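Local coordinates for protein serine protease MT3772 (Mycobacterium tuberculosis, PDB 3K6Z) that probably cleaves proteins as a membrane-associated chymotrypsin-like serine protease, here its trypsin-like protease domain in an inactive form, and probably helps the bacterium resist acid and oxidative stress, at residues T54-V59 with D86-A91. Numbering follows the deposited sequence.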
ATOM      1  N   THR A  54       9.081   9.115  12.692  1.00 12.35           N
ATOM      2  CA  THR A  54       9.616   8.664  11.416  1.00 12.89           C
ATOM      3  C   THR A  54       8.522   7.998  10.582  1.00 13.32           C
ATOM      4  O   THR A  54       7.362   8.007  10.970  1.00 12.74           O
ATOM      5  CB  THR A  54      10.844   7.722  11.612  1.00 12.19           C
ATOM      6  OG1 THR A  54      11.438   7.432  10.333  1.00 12.76           O
ATOM      7  CG2 THR A  54      10.448   6.409  12.334  1.00 14.12           C
ATOM      8  N   ASN A  55       8.923   7.467   9.433  1.00 14.54           N
ATOM      9  CA  ASN A  55       8.064   6.709   8.513  1.00 15.56           C
ATOM     10  C   ASN A  55       7.842   5.303   9.077  1.00 15.53           C
ATOM     11  O   ASN A  55       8.801   4.592   9.372  1.00 15.09           O
ATOM     12  CB  ASN A  55       8.760   6.659   7.135  1.00 16.42           C
ATOM     13  CG  ASN A  55       8.070   5.732   6.134  1.00 19.01           C
ATOM     14  OD1 ASN A  55       6.870   5.471   6.230  1.00 19.46           O
ATOM     15  ND2 ASN A  55       8.842   5.244   5.146  1.00 21.31           N
ATOM     16  N   ALA A  56       6.577   4.904   9.241  1.00 15.86           N
ATOM     17  CA  ALA A  56       6.258   3.546   9.693  1.00 16.72           C
ATOM     18  C   ALA A  56       6.947   2.474   8.845  1.00 17.11           C
ATOM     19  O   ALA A  56       7.383   1.455   9.363  1.00 17.80           O
ATOM     20  CB  ALA A  56       4.737   3.326   9.699  1.00 16.78           C
ATOM     21  N   HIS A  57       7.068   2.717   7.545  1.00 18.67           N
ATOM     22  CA  HIS A  57       7.621   1.719   6.619  1.00 20.29           C
ATOM     23  C   HIS A  57       9.121   1.485   6.742  1.00 21.23           C
ATOM     24  O   HIS A  57       9.628   0.432   6.333  1.00 21.95           O
ATOM     25  CB  HIS A  57       7.244   2.077   5.189  1.00 20.64           C
ATOM     26  CG  HIS A  57       5.769   2.102   4.962  1.00 22.58           C
ATOM     27  ND1 HIS A  57       5.005   0.955   4.944  1.00 24.89           N
ATOM     28  CD2 HIS A  57       4.911   3.131   4.780  1.00 24.61           C
ATOM     29  CE1 HIS A  57       3.740   1.275   4.743  1.00 25.08           C
ATOM     30  NE2 HIS A  57       3.656   2.587   4.636  1.00 24.98           N
ATOM     31  N   VAL A  58       9.834   2.452   7.311  1.00 21.71           N
ATOM     32  CA  VAL A  58      11.261   2.280   7.570  1.00 22.42           C
ATOM     33  C   VAL A  58      11.463   1.255   8.689  1.00 22.18           C
ATOM     34  O   VAL A  58      12.376   0.429   8.636  1.00 22.85           O
ATOM     35  CB  VAL A  58      11.938   3.620   7.943  1.00 22.18           C
ATOM     36  CG1 VAL A  58      13.423   3.422   8.252  1.00 23.29           C
ATOM     37  CG2 VAL A  58      11.779   4.621   6.822  1.00 23.65           C
ATOM     38  N   VAL A  59      10.582   1.300   9.683  1.00 21.99           N
ATOM     39  CA  VAL A  59      10.763   0.561  10.926  1.00 22.09           C
ATOM     40  C   VAL A  59       9.755  -0.571  11.181  1.00 22.79           C
ATOM     41  O   VAL A  59       9.807  -1.220  12.231  1.00 22.98           O
ATOM     42  CB  VAL A  59      10.762   1.528  12.142  1.00 22.01           C
ATOM     43  CG1 VAL A  59      11.981   2.453  12.099  1.00 21.49           C
ATOM     44  CG2 VAL A  59       9.466   2.339  12.192  1.00 21.69           C
ATOM     45  N   ASP A  86       0.792   5.765   8.921  1.00 14.79           N
ATOM     46  CA  ASP A  86       1.978   6.015   8.073  1.00 15.17           C
ATOM     47  C   ASP A  86       3.228   6.456   8.837  1.00 15.70           C
ATOM     48  O   ASP A  86       4.346   6.413   8.292  1.00 15.75           O
ATOM     49  CB  ASP A  86       1.676   7.095   7.034  1.00 15.73           C
ATOM     50  CG  ASP A  86       0.628   6.674   6.030  1.00 16.30           C
ATOM     51  OD1 ASP A  86      -0.326   7.460   5.826  1.00 18.11           O
ATOM     52  OD2 ASP A  86       0.755   5.568   5.460  1.00 18.39           O
ATOM     53  N   VAL A  87       3.025   6.912  10.070  1.00 15.09           N
ATOM     54  CA  VAL A  87       4.120   7.366  10.913  1.00 15.12           C
ATOM     55  C   VAL A  87       4.285   6.478  12.136  1.00 14.84           C
ATOM     56  O   VAL A  87       3.330   5.852  12.615  1.00 14.35           O
ATOM     57  CB  VAL A  87       3.946   8.835  11.380  1.00 15.49           C
ATOM     58  CG1 VAL A  87       3.962   9.793  10.189  1.00 14.76           C
ATOM     59  CG2 VAL A  87       2.678   9.010  12.228  1.00 15.27           C
ATOM     60  N   ALA A  88       5.509   6.445  12.649  1.00 14.09           N
ATOM     61  CA  ALA A  88       5.804   5.707  13.849  1.00 13.45           C
ATOM     62  C   ALA A  88       6.592   6.603  14.790  1.00 13.46           C
ATOM     63  O   ALA A  88       7.196   7.590  14.361  1.00 13.12           O
ATOM     64  CB  ALA A  88       6.585   4.455  13.522  1.00 13.93           C
ATOM     65  N   ILE A  89       6.555   6.257  16.071  1.00 13.01           N
ATOM     66  CA  ILE A  89       7.312   6.987  17.082  1.00 12.90           C
ATOM     67  C   ILE A  89       8.353   6.033  17.651  1.00 12.94           C
ATOM     68  O   ILE A  89       8.019   4.905  18.019  1.00 12.05           O
ATOM     69  CB  ILE A  89       6.399   7.496  18.224  1.00 13.31           C
ATOM     70  CG1 ILE A  89       5.177   8.253  17.679  1.00 13.55           C
ATOM     71  CG2 ILE A  89       7.191   8.375  19.213  1.00 13.05           C
ATOM     72  CD1 ILE A  89       5.495   9.475  16.854  1.00 16.92           C
ATOM     73  N   LEU A  90       9.606   6.498  17.714  1.00 12.44           N
ATOM     74  CA  LEU A  90      10.720   5.731  18.275  1.00 13.11           C
ATOM     75  C   LEU A  90      11.111   6.279  19.641  1.00 13.03           C
ATOM     76  O   LEU A  90      11.148   7.495  19.827  1.00 12.99           O
ATOM     77  CB  LEU A  90      11.945   5.784  17.344  1.00 12.96           C
ATOM     78  CG  LEU A  90      11.765   5.409  15.868  1.00 14.40           C
ATOM     79  CD1 LEU A  90      13.100   5.533  15.148  1.00 15.12           C
ATOM     80  CD2 LEU A  90      11.226   3.987  15.770  1.00 15.41           C
ATOM     81  N   ALA A  91      11.394   5.380  20.588  1.00 13.64           N
ATOM     82  CA  ALA A  91      11.967   5.758  21.887  1.00 14.00           C
ATOM     83  C   ALA A  91      13.480   5.647  21.794  1.00 14.11           C
ATOM     84  O   ALA A  91      14.003   4.621  21.361  1.00 14.17           O
ATOM     85  CB  ALA A  91      11.426   4.865  23.006  1.00 14.03           C
TER
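Thr-54 and Ala-88 form an antiparallel hydrogen-bonded pair: Thr-54 N donates to Ala-88 O at 2.9 Å, and Ala-88 N returns an equally short bond to Thr-54 O. The pairing continues through Asn-55 and Val-87, a non-hydrogen-bonded pair, until the chain turns into helix 56-59; there Ala-56 N still reaches Asp-86 O, 2.9 Å away. Asn-55 is the N-cap: with CG anti to its backbone N (chi1 172°), OD1 accepts from His-57 N at 3.1 Å, the N-H coming from above the amide plane (76° out of it). Its ND2 bonds to Ser-165 OG and to Tyr-143 O of the second subunit. Ser-165, His-57 and Asp-86 are the predicted triad of this trypsin-like domain, but the relay is not closed here: His-57 NE2 stands 4.2 Å from Asp-86 OD2, which lies oblique to the ring, while Asp-86 OD1 is engaged in a salt bridge to Arg-151, consistent with the inactive form. The face carrying Thr-54 and Ala-88 is apolar where it meets Val-59 and Leu-90. Val-59 straddles two neighbours, CG2 on Ala-88 CB (3.8 Å) and CG1 on Leu-90 CD2, and Thr-54 CG2 rests on Leu-90 CG at 3.9 Å. Ile-29 of strand 26-31 and Val-78 of strand 73-80 join this cluster, and strand 87-91 runs between strands 51-55 and 73-80 in the first of the two six-stranded barrels.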